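Side-chain contact in ADP-ribosylation factor guanine nucleotide-exchange factor SEC7 (Saccharomyces cerevisiae, PDB 4OIY), which activates the small GTPase ARF1 at the trans-Golgi network by guanine nucleotide exchange and is thus involved in vesicle budding and traffic between Golgi compartments: residues A45-L48 / G53-M56. Sequence-based numbering, arbitrary orientation.
Sequences AKWL and GLDM
L54 points its forked end back at the helix it follows and sets one methyl against W47 and the other against both W47 and L48. CD2 of L54 lies 3.6 Å from CH2 of W47, at the far corner of the six-membered ring. It meets the indole obliquely. Beside it, CD1 of L54 sits 3.7 Å from CZ3 of W47. The same CD1 of L54 is 3.8 Å from CD2 of L48, and the side chains of the two leucines cross at about a right angle. CD1 of L54 also rests 3.7 Å from the carbonyl O of L48, so backbone and side chain of L48 both border the methyl. In W47, chi1 of -173° puts CG anti to the backbone N, and chi2 of 83° turns the ring so that its benzo side faces L54. L54 has CG anti to its own carbonyl carbon (chi1 -57°), and its two methyls end up on the helix side. No hydrogen bond joins the two segments; the contact is apolar packing.

The contact belongs to the all-helical Sec7 domain, the exchange-factor part of the protein. It joins the later part of helix 41-50 to the connection leading into helix 56-64. D55 is the N-cap of that next helix, its OD1 accepting a hydrogen bond from A58 N.

Were W47 an alanine, CD2 of L54 would lose CZ3 and CH2, CD1 of L54 would lose CZ3, and a gap would probably open beside the leucine. L54 also touches I16 and F19 of helix 11-21 and V59 of helix 56-64. L48 packs on F19 as well, and on F77 of helix 68-79.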
loop_
_atom_site.group_PDB
_atom_site.type_symbol
_atom_site.label_atom_id
_atom_site.label_comp_id
_atom_site.label_asym_id
_atom_site.label_seq_id
_atom_site.Cartn_x
_atom_site.Cartn_y
_atom_site.Cartn_z
ATOM N N ALA A 45 -8.382 5.600 -9.587
ATOM C CA ALA A 45 -7.845 5.501 -8.222
ATOM C C ALA A 45 -8.906 5.796 -7.160
ATOM O O ALA A 45 -9.023 5.079 -6.169
ATOM C CB ALA A 45 -6.657 6.438 -8.050
ATOM N N LYS A 46 -9.688 6.852 -7.368
ATOM C CA LYS A 46 -10.726 7.205 -6.409
ATOM C C LYS A 46 -11.777 6.099 -6.294
ATOM O O LYS A 46 -12.206 5.753 -5.187
ATOM C CB LYS A 46 -11.374 8.534 -6.794
ATOM C CG LYS A 46 -10.504 9.741 -6.492
ATOM C CD LYS A 46 -11.210 11.034 -6.885
ATOM C CE LYS A 46 -10.369 12.265 -6.588
ATOM N NZ LYS A 46 -10.374 12.601 -5.143
ATOM N N TRP A 47 -12.171 5.528 -7.430
ATOM C CA TRP A 47 -13.140 4.429 -7.433
ATOM C C TRP A 47 -12.611 3.201 -6.674
ATOM O O TRP A 47 -13.341 2.580 -5.897
ATOM C CB TRP A 47 -13.552 4.060 -8.865
ATOM C CG TRP A 47 -14.667 3.038 -8.914
ATOM C CD1 TRP A 47 -16.014 3.275 -8.812
ATOM C CD2 TRP A 47 -14.523 1.623 -9.067
ATOM N NE1 TRP A 47 -16.711 2.093 -8.899
ATOM C CE2 TRP A 47 -15.821 1.062 -9.041
ATOM C CE3 TRP A 47 -13.422 0.774 -9.216
ATOM C CZ2 TRP A 47 -16.043 -0.308 -9.169
ATOM C CZ3 TRP A 47 -13.651 -0.592 -9.347
ATOM C CH2 TRP A 47 -14.944 -1.115 -9.320
ATOM N N LEU A 48 -11.340 2.864 -6.873
ATOM C CA LEU A 48 -10.725 1.758 -6.130
ATOM C C LEU A 48 -10.831 1.968 -4.618
ATOM O O LEU A 48 -11.164 1.036 -3.880
ATOM C CB LEU A 48 -9.257 1.570 -6.544
ATOM C CG LEU A 48 -9.007 1.143 -7.999
ATOM C CD1 LEU A 48 -7.520 1.080 -8.311
ATOM C CD2 LEU A 48 -9.677 -0.184 -8.316
ATOM N N GLY A 53 -15.962 -4.029 -1.420
ATOM C CA GLY A 53 -16.178 -5.318 -2.053
ATOM C C GLY A 53 -15.182 -5.685 -3.132
ATOM O O GLY A 53 -15.317 -6.737 -3.751
ATOM N N LEU A 54 -14.187 -4.826 -3.371
ATOM C CA LEU A 54 -13.142 -5.158 -4.329
ATOM C C LEU A 54 -12.172 -6.131 -3.679
ATOM O O LEU A 54 -11.855 -6.006 -2.494
ATOM C CB LEU A 54 -12.404 -3.911 -4.817
ATOM C CG LEU A 54 -13.252 -2.817 -5.468
ATOM C CD1 LEU A 54 -12.367 -1.719 -6.033
ATOM C CD2 LEU A 54 -14.163 -3.358 -6.554
ATOM N N ASP A 55 -11.732 -7.115 -4.453
ATOM C CA ASP A 55 -10.770 -8.090 -3.967
ATOM C C ASP A 55 -9.407 -7.404 -3.861
ATOM O O ASP A 55 -8.909 -6.859 -4.834
ATOM C CB ASP A 55 -10.721 -9.283 -4.910
ATOM C CG ASP A 55 -9.827 -10.369 -4.412
ATOM O OD1 ASP A 55 -8.606 -10.236 -4.599
ATOM O OD2 ASP A 55 -10.340 -11.358 -3.841
ATOM N N MET A 56 -8.812 -7.423 -2.671
ATOM C CA MET A 56 -7.568 -6.689 -2.452
ATOM C C MET A 56 -6.416 -7.217 -3.281
ATOM O O MET A 56 -5.519 -6.458 -3.634
ATOM C CB MET A 56 -7.202 -6.693 -0.979
ATOM C CG MET A 56 -8.167 -5.848 -0.177
ATOM S SD MET A 56 -7.382 -5.247 1.305
ATOM C CE MET A 56 -7.312 -6.768 2.226
#